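Local atomic coordinates of coenzyme F420-dependent N(5),N(10)-methenyltetrahydromethanopterin reductase-related protein (Desulfurobacterium thermolithotrophum DSM 11699, PDB entry 6HUZ), a protein that binds the iron-guanylylpyridinol cofactor and, as a bacterial paralog of [Fe]-hydrogenase, uses tetrahydrofolate derivatives as substrates. Residues N110-T115 and E178-L183; M119-L124 and F142-P147; G257-L262 and E296-L301; S273-K278 and P282-A287. All blocks are in the same frame, centred on the assembly; numbering follows the deposited sequence. Where two conformers were deposited one is given.

In the fold
Interaction 1 opens first along the chain: strand 112-115 of the N-terminal parallel sheet meets helix 174-186, closing a loop of 62 residues. Interaction 2 lies wholly within that loop, where helix 121-127 packs on strand 141-144, the neighbour of strand 112-115 in the sheet. The two touch, their centres 11 Å apart, and together they pack a helix against each side of the sheet's edge. The chain then passes into the helical C-terminal part. There interaction 3 joins the end of helix 232-262 to the junction of helices 294-297 and 299-306, and the short loop of interaction 4 sits within its span, without touching it. Both touch the second subunit; interactions 1 and 3 are 43 Å apart between centres.

Interaction 1: residues N110-T115 and E178-L183; sequences NAVICT and EKLKKL. With EDO (1,2-ethanediol), chain F.
Strand 112-115 packs against helix 174-186, and the two backbones come nearest at Val112 and Leu180, whose CA atoms are 8.9 Å apart. Leu180 carries the apolar contact. Its CG stands anti to the carbonyl carbon (chi1 -59°), and the forked end is directed at the strand. Both methyls of the fork meet the sulfur of Cys114, with Leu180 CD2 3.6 Å from Cys114 SG and CD1 equally near. The same CD2 meets Val112 tip to tip, 4.1 Å from Val112 CG1. The two strand residues, alternate along the chain, thus offer one surface to a single leucine, which also leans on Val84 and Ser143 of the flanking strands. At the Asn110 end the link is polar and indirect. A water donates to Asn110 O at 3.1 Å and accepts from Lys179 NZ at 2.7 Å, while the same ammonium forms a salt bridge with Glu83. On the helix face turned from the strand, an ethanediol, probably from the crystallisation liquor, lies along Glu178, Lys181 and Lys182. A helix laid over parallel strands through a buried apolar layer is characteristic of the Rossmann-like alpha/beta fold of the HMD N-terminal domain.

Interaction 2: residues M119-L124 and F142-P147; sequences MSILVL and FSTMHP. With FE9 (iron-guanylyl pyridinol cofactor), chain B.
Ile121, in the first turn of helix 121-127, points onto strand 141-144 and lies over the backbone between Phe142 and Thr144. CG1 is anti to the backbone N (chi1 -167°), which carries the long branch toward Phe142 and leaves CB and CG2 to face Thr144. The end of that branch, Ile121 CD1, sits 3.1 Å from Ser143 O, a close approach, and 3.8 Å from Phe142 CB. It meets the Phe142 ring at its edge, near the ring plane, and not over a face. At the other end Ile121 and Thr144 are set obliquely, with Ile121 CB 3.8 Å from Thr144 CG2. Ser120 caps the helix through weak bonds from Leu122 N and Val123 N to its OG. Farther along the second segment the chain enters the pocket of the iron-guanylylpyridinol cofactor: Pro147 CG lies 3.2 Å from cofactor O18, and His146 CE1 lies 3.4 Å from O2F, an oxygen on one of the iron's carbonyls. No hydrogen bond joins the two segments; the isoleucine packs on apolar side-chain atoms and on the strand's backbone. Ser143 OG and Thr144 OG1 bond instead to Ala162 O and Leu160 O, so these buried hydroxyls are satisfied from strand 158-163.

Interaction 3: residues G257-L262 and E296-L301; sequences GLIKLL and ETIPEL
The C-terminal end of the long helix 232-262 packs here against the junction between helix 294-297 and helix 299-306, in the helical C-terminal part of the subunit. Ile259 is the residue of the long helix that makes the contact, and one atom of it, CD1, does the touching. With CG1 anti to the carbonyl carbon (chi1 -68°) and the branch extended beyond it (chi2 158°), that methyl projects from the helix into the angle formed by Ile298 and Leu301. It meets Ile298 tip to tip, Ile259 CD1 lying 3.8 Å from Ile298 CD1. Against Leu301 the side chains cross at about a right angle: Ile259 CD1 is 3.7 Å from Leu301 CB and 3.9 Å from Leu301 CD1. Ile298 lies between the two helices, the first residue past helix 294-297 and the N-cap position of the next. Beyond the apolar spot, Glu300 forms a salt bridge with Arg225 of the second subunit, whose guanidinium also bonds to Thr297 O. A buried area of 104 Å² and the absence of any hydrogen bond between the segments indicate a small apolar contact, flanked by polar bonds that cross the subunit interface.

Interaction 4: residues S273-K278 and P282-A287; sequences SMILDK and PLTVTA. With GUE (5,10-Methenyltetrahydrofolate), chain C.
Ile275 and Thr284 form the closely packed part of this contact, where the loop after helix 264-271 folds back on the first turn of helix 282-292. The two side chains lie alongside each other, running opposite ways, with Ile275 CG1 3.8 Å from Thr284 CG2. The threonine turns that methyl to the loop because it is anti to the backbone N; its OG1 stands on another side (chi1 -52°) and bonds to Glu219 and Gln281. Ile275 is the centre of an inverse gamma turn, closed by a weak bond from Leu276 N to Met274 O of 3.1 Å. Gln281, just ahead of the helix, also bonds to Met274 O, Leu276 N and Asp277 N, tying the loop to the helix start. Another flank of the loop lines a methenyltetrahydrofolate site completed by Lys17 and Gly203 of the second subunit: the ligand's N8 donates to Ser273 O at 2.8 Å with a fairly straight N-H...O angle of 158°. Met274, bent at chi2 and chi3, brings SD to 3.6 Å from N8 and CG to 3.5 Å from N1 of the ligand. Toward solvent the packing is looser. Ile275 CG2 and Val285 CG2 are 4.2 Å apart, and Lys278 CG lies 4.3 Å from the same Val285 methyl. Lys278 is exposed and poorly ordered, and its end leads away from the helix.

Interaction 1: residues N110-T115 and E178-L183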
# COMPACT_ATOMS: atom_id res chain seq x y z
N ASN A 110 -14.87 13.49 -33.23
CA ASN A 110 -15.34 12.78 -32.04
C ASN A 110 -14.72 11.39 -31.87
O ASN A 110 -15.26 10.57 -31.14
CB ASN A 110 -16.86 12.71 -32.00
CG ASN A 110 -17.52 14.07 -32.12
OD1 ASN A 110 -17.19 15.02 -31.40
ND2 ASN A 110 -18.45 14.20 -33.04
N ALA A 111 -13.57 11.11 -32.51
CA ALA A 111 -12.91 9.82 -32.35
C ALA A 111 -12.40 9.69 -30.90
O ALA A 111 -12.22 10.72 -30.23
CB ALA A 111 -11.72 9.71 -33.28
N VAL A 112 -12.15 8.46 -30.41
CA VAL A 112 -11.61 8.25 -29.05
C VAL A 112 -10.30 7.46 -29.20
O VAL A 112 -10.24 6.50 -29.96
CB VAL A 112 -12.62 7.58 -28.06
CG1 VAL A 112 -13.22 6.30 -28.64
CG2 VAL A 112 -12.01 7.34 -26.66
N ILE A 113 -9.23 7.90 -28.50
CA ILE A 113 -7.93 7.25 -28.51
C ILE A 113 -7.89 6.41 -27.22
O ILE A 113 -8.19 6.94 -26.16
CB ILE A 113 -6.79 8.31 -28.52
CG1 ILE A 113 -6.66 8.94 -29.92
CG2 ILE A 113 -5.46 7.70 -28.06
CD1 ILE A 113 -5.78 10.20 -29.98
N CYS A 114 -7.54 5.10 -27.32
CA CYS A 114 -7.49 4.21 -26.17
C CYS A 114 -6.13 3.66 -25.95
O CYS A 114 -5.51 3.21 -26.91
CB CYS A 114 -8.47 3.05 -26.34
SG CYS A 114 -10.19 3.55 -26.53
N THR A 115 -5.66 3.64 -24.68
CA THR A 115 -4.36 3.04 -24.42
C THR A 115 -4.66 1.64 -23.90
O THR A 115 -5.82 1.32 -23.61
CB THR A 115 -3.52 3.87 -23.48
OG1 THR A 115 -4.23 4.11 -22.26
CG2 THR A 115 -3.04 5.17 -24.15
N GLU A 178 -19.74 4.63 -24.60
CA GLU A 178 -20.72 3.66 -25.12
C GLU A 178 -20.12 2.87 -26.28
O GLU A 178 -20.35 1.67 -26.38
CB GLU A 178 -22.02 4.35 -25.57
CG GLU A 178 -22.90 4.83 -24.43
CD GLU A 178 -23.22 3.81 -23.35
OE1 GLU A 178 -23.65 2.68 -23.69
OE2 GLU A 178 -23.03 4.14 -22.15
N LYS A 179 -19.34 3.52 -27.14
CA LYS A 179 -18.72 2.82 -28.27
C LYS A 179 -17.76 1.75 -27.76
O LYS A 179 -17.77 0.64 -28.28
CB LYS A 179 -17.97 3.79 -29.19
CG LYS A 179 -18.87 4.67 -30.04
CD LYS A 179 -18.08 5.39 -31.09
CE LYS A 179 -18.81 6.60 -31.62
NZ LYS A 179 -18.10 7.20 -32.78
N LEU A 180 -16.96 2.07 -26.72
CA LEU A 180 -16.00 1.13 -26.15
C LEU A 180 -16.74 -0.02 -25.50
O LEU A 180 -16.39 -1.18 -25.74
CB LEU A 180 -15.09 1.85 -25.14
CG LEU A 180 -14.30 3.01 -25.75
CD1 LEU A 180 -13.32 3.58 -24.74
CD2 LEU A 180 -13.58 2.58 -27.02
N LYS A 181 -17.78 0.29 -24.72
CA LYS A 181 -18.60 -0.74 -24.08
C LYS A 181 -19.14 -1.71 -25.15
O LYS A 181 -19.18 -2.92 -24.92
CB LYS A 181 -19.79 -0.11 -23.34
CG LYS A 181 -19.42 0.44 -21.98
CD LYS A 181 -20.57 1.27 -21.39
CE LYS A 181 -21.75 0.43 -20.95
NZ LYS A 181 -22.81 1.27 -20.32
N LYS A 182 -19.58 -1.17 -26.31
CA LYS A 182 -20.11 -1.98 -27.42
C LYS A 182 -19.01 -2.88 -27.99
O LYS A 182 -19.25 -4.07 -28.20
CB LYS A 182 -20.75 -1.08 -28.49
CG LYS A 182 -21.49 -1.85 -29.57
CD LYS A 182 -22.43 -0.95 -30.37
CE LYS A 182 -22.57 -1.34 -31.83
NZ LYS A 182 -22.89 -2.78 -32.02
N LEU A 183 -17.79 -2.35 -28.22
CA LEU A 183 -16.70 -3.19 -28.73
C LEU A 183 -16.53 -4.40 -27.79
O LEU A 183 -16.40 -5.53 -28.28
CB LEU A 183 -15.37 -2.40 -28.85
CG LEU A 183 -15.33 -1.42 -30.03
CD1 LEU A 183 -14.01 -0.66 -30.09
CD2 LEU A 183 -15.59 -2.12 -31.35
C1 EDO F . -23.17 -1.48 -25.64
O1 EDO F . -22.65 -2.58 -24.89
C2 EDO F . -22.53 -0.17 -25.15
O2 EDO F . -22.97 0.97 -25.88
O HOH W 1 -15.87 7.55 -31.37

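Interaction 2: residues M119-L124 and F142-P147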
# COMPACT_ATOMS: atom_id res chain seq x y z
N MET A 119 0.55 2.10 -21.42
CA MET A 119 0.58 3.55 -21.27
C MET A 119 -0.61 4.03 -20.49
O MET A 119 -1.72 3.66 -20.84
CB MET A 119 0.55 4.21 -22.67
CG MET A 119 0.46 5.73 -22.65
SD MET A 119 1.69 6.48 -21.56
CE MET A 119 3.13 6.34 -22.59
N SER A 120 -0.39 4.84 -19.42
CA SER A 120 -1.52 5.36 -18.67
C SER A 120 -2.25 6.37 -19.57
O SER A 120 -1.60 7.19 -20.23
CB SER A 120 -1.04 6.08 -17.41
OG SER A 120 -2.02 7.01 -16.99
N ILE A 121 -3.59 6.31 -19.61
CA ILE A 121 -4.35 7.23 -20.44
C ILE A 121 -4.19 8.66 -19.95
O ILE A 121 -4.23 9.60 -20.77
CB ILE A 121 -5.86 6.84 -20.57
CG1 ILE A 121 -6.53 7.64 -21.71
CG2 ILE A 121 -6.64 7.06 -19.25
CD1 ILE A 121 -5.92 7.52 -23.21
N LEU A 122 -4.00 8.84 -18.62
CA LEU A 122 -3.83 10.15 -18.02
C LEU A 122 -2.50 10.74 -18.42
O LEU A 122 -2.44 11.94 -18.71
CB LEU A 122 -3.99 10.11 -16.48
CG LEU A 122 -5.35 9.55 -15.99
CD1 LEU A 122 -5.50 9.73 -14.46
CD2 LEU A 122 -6.53 10.23 -16.72
N VAL A 123 -1.45 9.92 -18.47
CA VAL A 123 -0.13 10.40 -18.90
C VAL A 123 -0.23 10.81 -20.36
O VAL A 123 0.19 11.91 -20.72
CB VAL A 123 0.96 9.34 -18.69
CG1 VAL A 123 2.28 9.76 -19.35
CG2 VAL A 123 1.17 9.07 -17.22
N LEU A 124 -0.81 9.96 -21.22
CA LEU A 124 -0.95 10.29 -22.63
C LEU A 124 -1.78 11.55 -22.86
O LEU A 124 -1.40 12.40 -23.65
CB LEU A 124 -1.55 9.13 -23.43
CG LEU A 124 -1.71 9.41 -24.94
CD1 LEU A 124 -0.38 9.67 -25.59
CD2 LEU A 124 -2.44 8.27 -25.63
N PHE A 142 -10.40 10.43 -24.79
CA PHE A 142 -9.31 9.60 -24.27
C PHE A 142 -9.83 8.61 -23.28
O PHE A 142 -10.47 9.00 -22.32
CB PHE A 142 -8.25 10.47 -23.59
CG PHE A 142 -7.54 11.30 -24.62
CD1 PHE A 142 -8.05 12.53 -25.01
CD2 PHE A 142 -6.40 10.84 -25.25
CE1 PHE A 142 -7.41 13.29 -25.97
CE2 PHE A 142 -5.76 11.60 -26.21
CZ PHE A 142 -6.28 12.81 -26.57
N SER A 143 -9.57 7.33 -23.50
CA SER A 143 -10.03 6.27 -22.60
C SER A 143 -9.13 5.06 -22.78
O SER A 143 -7.98 5.23 -23.18
CB SER A 143 -11.48 5.92 -22.89
OG SER A 143 -12.01 4.98 -21.98
N THR A 144 -9.61 3.85 -22.47
CA THR A 144 -8.78 2.65 -22.57
C THR A 144 -9.57 1.44 -23.01
O THR A 144 -10.79 1.38 -22.87
CB THR A 144 -8.17 2.22 -21.14
OG1 THR A 144 -9.19 1.81 -20.21
CG2 THR A 144 -7.33 3.31 -20.46
N MET A 145 -8.85 0.45 -23.54
CA MET A 145 -9.42 -0.83 -23.92
C MET A 145 -8.37 -1.77 -23.35
O MET A 145 -7.72 -2.51 -24.07
CB MET A 145 -9.63 -0.97 -25.44
CG MET A 145 -10.94 -0.31 -25.92
SD MET A 145 -12.50 -1.01 -25.30
CE MET A 145 -12.59 -2.49 -26.16
N HIS A 146 -8.19 -1.70 -22.01
CA HIS A 146 -7.20 -2.49 -21.30
C HIS A 146 -7.72 -3.93 -21.16
O HIS A 146 -8.72 -4.17 -20.48
CB HIS A 146 -6.89 -1.87 -19.94
CG HIS A 146 -5.65 -2.40 -19.32
ND1 HIS A 146 -5.37 -3.76 -19.31
CD2 HIS A 146 -4.64 -1.75 -18.68
CE1 HIS A 146 -4.23 -3.89 -18.66
NE2 HIS A 146 -3.75 -2.71 -18.28
N PRO A 147 -7.04 -4.90 -21.83
CA PRO A 147 -7.49 -6.30 -21.76
C PRO A 147 -7.33 -6.96 -20.40
O PRO A 147 -8.05 -7.92 -20.14
CB PRO A 147 -6.65 -7.00 -22.82
CG PRO A 147 -5.46 -6.15 -23.02
CD PRO A 147 -5.83 -4.74 -22.66
O2 FE9 B . 2.28 -7.64 -22.61
FE FE9 B . -0.58 -6.27 -22.02
C1F FE9 B . -1.17 -7.71 -22.97
O1F FE9 B . -1.55 -8.61 -23.56
C2F FE9 B . -2.00 -6.48 -20.89
O2F FE9 B . -2.90 -6.60 -20.22
C8 FE9 B . -1.49 -4.97 -23.08
O18 FE9 B . -2.66 -4.69 -22.91
C7 FE9 B . -0.69 -4.25 -24.16
C6 FE9 B . 0.61 -4.98 -24.26
N1 FE9 B . 0.86 -6.00 -23.33
C5 FE9 B . 1.57 -4.64 -25.32
C5M FE9 B . 1.27 -3.50 -26.26
C4 FE9 B . 2.83 -5.40 -25.39
C3 FE9 B . 3.09 -6.47 -24.40
C3M FE9 B . 4.34 -7.31 -24.42
C2 FE9 B . 2.03 -6.76 -23.36
O3P FE9 B . 3.74 -5.00 -26.33
P1 FE9 B . 3.98 -5.78 -27.73
O1P FE9 B . 3.47 -7.14 -27.61
O2P FE9 B . 5.58 -5.89 -27.93
O5' FE9 B . 3.22 -4.93 -28.84
C5' FE9 B . 3.69 -3.67 -29.29
C4' FE9 B . 3.45 -3.63 -30.79
O4' FE9 B . 3.73 -2.33 -31.29
C1' FE9 B . 4.26 -2.47 -32.60
C2' FE9 B . 5.16 -3.68 -32.49
O2' FE9 B . 5.47 -4.30 -33.75
C3' FE9 B . 4.36 -4.59 -31.56
O3' FE9 B . 3.55 -5.53 -32.27
N9A FE9 B . 4.90 -1.21 -33.02
C4A FE9 B . 4.23 -0.28 -33.65
N3A FE9 B . 2.96 -0.21 -34.13
C2A FE9 B . 2.58 0.89 -34.81
N2A FE9 B . 1.30 0.93 -35.23
N1A FE9 B . 3.39 1.93 -35.07
C6A FE9 B . 4.69 1.94 -34.69
O6A FE9 B . 5.42 2.92 -34.92
C5A FE9 B . 5.18 0.81 -33.92
N7A FE9 B . 6.35 0.45 -33.36
C8A FE9 B . 6.16 -0.78 -32.81
O HOH W 2 0.89 -7.04 -20.50

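Interaction 3: residues G257-L262 and E296-L301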
# COMPACT_ATOMS: atom_id res chain seq x y z
N GLY A 257 15.63 -0.87 -0.02
CA GLY A 257 15.41 0.03 1.10
C GLY A 257 14.23 -0.46 1.92
O GLY A 257 14.29 -0.48 3.14
N LEU A 258 13.17 -0.88 1.25
CA LEU A 258 11.96 -1.40 1.88
C LEU A 258 12.31 -2.55 2.80
O LEU A 258 11.86 -2.59 3.95
CB LEU A 258 11.01 -1.93 0.79
CG LEU A 258 9.80 -2.67 1.34
CD1 LEU A 258 8.84 -1.71 2.05
CD2 LEU A 258 9.08 -3.41 0.24
N ILE A 259 13.11 -3.49 2.29
CA ILE A 259 13.51 -4.67 3.06
C ILE A 259 14.40 -4.28 4.26
O ILE A 259 14.15 -4.74 5.36
CB ILE A 259 14.22 -5.70 2.14
CG1 ILE A 259 13.22 -6.31 1.11
CG2 ILE A 259 14.89 -6.79 2.97
CD1 ILE A 259 13.91 -6.91 -0.17
N LYS A 260 15.43 -3.43 4.05
CA LYS A 260 16.31 -3.04 5.15
C LYS A 260 15.60 -2.21 6.22
O LYS A 260 15.83 -2.42 7.42
CB LYS A 260 17.49 -2.21 4.61
CG LYS A 260 18.48 -1.76 5.69
CD LYS A 260 19.20 -2.95 6.32
CE LYS A 260 20.54 -2.57 6.91
NZ LYS A 260 21.52 -2.14 5.87
N LEU A 261 14.78 -1.27 5.82
CA LEU A 261 14.11 -0.45 6.82
C LEU A 261 12.96 -1.12 7.57
O LEU A 261 12.87 -0.90 8.77
CB LEU A 261 13.68 0.87 6.18
CG LEU A 261 14.88 1.70 5.66
CD1 LEU A 261 14.43 2.72 4.64
CD2 LEU A 261 15.63 2.35 6.82
N LEU A 262 12.11 -1.94 6.94
CA LEU A 262 11.01 -2.55 7.71
C LEU A 262 11.51 -3.63 8.68
O LEU A 262 10.93 -3.80 9.78
CB LEU A 262 9.94 -3.14 6.79
CG LEU A 262 9.01 -2.16 6.11
CD1 LEU A 262 8.05 -2.90 5.17
CD2 LEU A 262 8.20 -1.38 7.14
N GLU A 296 16.01 -17.00 1.18
CA GLU A 296 16.50 -17.98 0.21
C GLU A 296 15.96 -17.70 -1.19
O GLU A 296 16.61 -18.00 -2.18
CB GLU A 296 16.05 -19.40 0.59
CG GLU A 296 16.23 -19.78 2.05
CD GLU A 296 15.83 -21.21 2.37
OE1 GLU A 296 15.49 -21.48 3.54
OE2 GLU A 296 15.86 -22.06 1.45
N THR A 297 14.74 -17.13 -1.25
CA THR A 297 14.03 -16.82 -2.49
C THR A 297 14.53 -15.56 -3.21
O THR A 297 14.49 -15.50 -4.44
CB THR A 297 12.50 -16.72 -2.19
OG1 THR A 297 12.19 -15.51 -1.48
CG2 THR A 297 11.96 -17.93 -1.40
N ILE A 298 15.00 -14.54 -2.44
CA ILE A 298 15.49 -13.27 -3.01
C ILE A 298 16.88 -12.87 -2.51
O ILE A 298 17.07 -11.75 -2.04
CB ILE A 298 14.43 -12.15 -2.76
CG1 ILE A 298 14.06 -12.04 -1.24
CG2 ILE A 298 13.20 -12.42 -3.62
CD1 ILE A 298 13.68 -10.67 -0.79
N PRO A 299 17.90 -13.75 -2.63
CA PRO A 299 19.25 -13.40 -2.15
C PRO A 299 19.81 -12.12 -2.75
O PRO A 299 20.51 -11.36 -2.07
CB PRO A 299 20.09 -14.62 -2.54
CG PRO A 299 19.29 -15.32 -3.61
CD PRO A 299 17.87 -15.12 -3.18
N GLU A 300 19.53 -11.88 -4.02
CA GLU A 300 20.03 -10.68 -4.67
C GLU A 300 19.52 -9.42 -3.98
O GLU A 300 20.26 -8.45 -3.88
CB GLU A 300 19.68 -10.67 -6.18
CG GLU A 300 18.23 -10.38 -6.55
CD GLU A 300 17.30 -11.57 -6.40
OE1 GLU A 300 17.74 -12.64 -5.92
OE2 GLU A 300 16.12 -11.43 -6.77
N LEU A 301 18.25 -9.43 -3.49
CA LEU A 301 17.68 -8.26 -2.81
C LEU A 301 18.20 -8.14 -1.40
O LEU A 301 18.44 -7.02 -0.93
CB LEU A 301 16.16 -8.34 -2.79
CG LEU A 301 15.45 -8.14 -4.13
CD1 LEU A 301 13.92 -8.10 -3.93
CD2 LEU A 301 15.89 -6.84 -4.81

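Interaction 4: residues S273-K278 and P282-A287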
# COMPACT_ATOMS: atom_id res chain seq x y z
N SER A 273 1.68 -12.55 16.73
CA SER A 273 0.65 -12.17 17.68
C SER A 273 -0.66 -11.75 17.02
O SER A 273 -1.62 -11.47 17.72
CB SER A 273 1.16 -11.10 18.63
OG SER A 273 2.09 -11.69 19.52
N MET A 274 -0.71 -11.73 15.69
CA MET A 274 -1.95 -11.37 15.01
C MET A 274 -2.53 -12.60 14.31
O MET A 274 -3.51 -12.48 13.56
CB MET A 274 -1.71 -10.18 14.08
CG MET A 274 -1.73 -8.83 14.81
SD MET A 274 -3.34 -8.42 15.60
CE MET A 274 -4.47 -8.42 14.12
N ILE A 275 -1.95 -13.81 14.55
CA ILE A 275 -2.48 -15.06 13.99
C ILE A 275 -3.45 -15.49 15.11
O ILE A 275 -3.08 -16.25 16.01
CB ILE A 275 -1.36 -16.10 13.72
CG1 ILE A 275 -0.41 -15.59 12.62
CG2 ILE A 275 -1.95 -17.45 13.32
CD1 ILE A 275 0.91 -16.39 12.53
N LEU A 276 -4.68 -14.96 15.07
CA LEU A 276 -5.69 -15.22 16.11
C LEU A 276 -6.73 -16.29 15.77
O LEU A 276 -7.27 -16.90 16.70
CB LEU A 276 -6.34 -13.90 16.53
CG LEU A 276 -5.34 -12.83 17.01
CD1 LEU A 276 -5.98 -11.44 17.06
CD2 LEU A 276 -4.76 -13.18 18.35
N ASP A 277 -7.01 -16.55 14.48
CA ASP A 277 -7.96 -17.60 14.06
C ASP A 277 -7.43 -18.17 12.77
O ASP A 277 -7.77 -17.69 11.68
CB ASP A 277 -9.39 -17.05 13.87
CG ASP A 277 -10.43 -18.13 13.54
OD1 ASP A 277 -10.02 -19.29 13.29
OD2 ASP A 277 -11.63 -17.81 13.54
N LYS A 278 -6.58 -19.20 12.88
CA LYS A 278 -5.95 -19.83 11.72
C LYS A 278 -6.92 -20.12 10.59
O LYS A 278 -6.60 -19.83 9.44
CB LYS A 278 -5.22 -21.11 12.13
CG LYS A 278 -3.92 -20.84 12.87
CD LYS A 278 -3.46 -22.06 13.66
CE LYS A 278 -2.85 -21.71 15.00
NZ LYS A 278 -1.36 -21.71 14.96
N PRO A 282 -6.38 -17.12 6.09
CA PRO A 282 -5.51 -17.78 5.07
C PRO A 282 -4.30 -16.97 4.62
O PRO A 282 -3.21 -17.51 4.54
CB PRO A 282 -6.44 -17.98 3.87
CG PRO A 282 -7.66 -17.17 4.17
CD PRO A 282 -7.78 -17.06 5.63
N LEU A 283 -4.48 -15.69 4.30
CA LEU A 283 -3.35 -14.88 3.86
C LEU A 283 -2.33 -14.64 4.97
O LEU A 283 -1.14 -14.71 4.70
CB LEU A 283 -3.82 -13.54 3.29
CG LEU A 283 -4.53 -13.61 1.94
CD1 LEU A 283 -5.06 -12.24 1.55
CD2 LEU A 283 -3.60 -14.14 0.85
N THR A 284 -2.77 -14.37 6.22
CA THR A 284 -1.79 -14.12 7.29
C THR A 284 -0.89 -15.34 7.44
O THR A 284 0.35 -15.27 7.43
CB THR A 284 -2.50 -13.87 8.64
OG1 THR A 284 -3.49 -12.86 8.51
CG2 THR A 284 -1.52 -13.46 9.74
N VAL A 285 -1.55 -16.50 7.55
CA VAL A 285 -0.81 -17.75 7.69
C VAL A 285 0.11 -18.02 6.50
O VAL A 285 1.26 -18.42 6.68
CB VAL A 285 -1.83 -18.87 7.93
CG1 VAL A 285 -1.26 -20.20 7.51
CG2 VAL A 285 -2.28 -18.89 9.38
N THR A 286 -0.39 -17.79 5.28
CA THR A 286 0.41 -18.01 4.09
C THR A 286 1.58 -17.03 4.07
O THR A 286 2.69 -17.41 3.72
CB THR A 286 -0.46 -17.90 2.82
OG1 THR A 286 -1.42 -18.95 2.84
CG2 THR A 286 0.34 -18.05 1.54
N ALA A 287 1.34 -15.76 4.40
CA ALA A 287 2.40 -14.76 4.40
C ALA A 287 3.44 -15.08 5.46
O ALA A 287 4.64 -14.98 5.20
CB ALA A 287 1.82 -13.36 4.63
N1 GUE C . 0.03 -8.14 17.72
C2 GUE C . 0.84 -7.11 17.34
N3 GUE C . 0.57 -5.83 17.63
C4 GUE C . -0.49 -5.45 18.32
C6 GUE C . -3.00 -7.38 20.45
C1' GUE C . -7.61 -2.89 20.74
C2' GUE C . -6.86 -2.78 19.57
C3' GUE C . -5.85 -3.71 19.30
C4' GUE C . -5.57 -4.75 20.20
C5' GUE C . -6.32 -4.83 21.39
O4 GUE C . -0.66 -4.24 18.57
C4A GUE C . -1.40 -6.51 18.80
N5 GUE C . -2.60 -6.36 19.49
C7 GUE C . -3.10 -8.63 19.60
N8 GUE C . -1.88 -8.91 18.85
C8A GUE C . -1.07 -7.89 18.45
N2 GUE C . 1.93 -7.43 16.61
C9 GUE C . -4.45 -6.94 20.72
N10 GUE C . -4.51 -5.67 20.00
C6' GUE C . -7.33 -3.90 21.65
C11 GUE C . -8.71 -1.88 21.05
O11 GUE C . -9.18 -1.19 20.17
N GUE C . -9.12 -1.76 22.32
CA GUE C . -10.04 -0.70 22.75
C GUE C . -9.46 0.13 23.87
OX1 GUE C . -8.62 -0.39 24.65
OX2 GUE C . -9.82 1.32 24.01
CB GUE C . -11.42 -1.26 23.12
CG GUE C . -11.54 -2.78 22.93
CD GUE C . -12.87 -3.33 23.43
OE1 GUE C . -13.49 -4.15 22.70
OE2 GUE C . -13.29 -2.97 24.57
C1 GUE C . -3.48 -5.45 19.28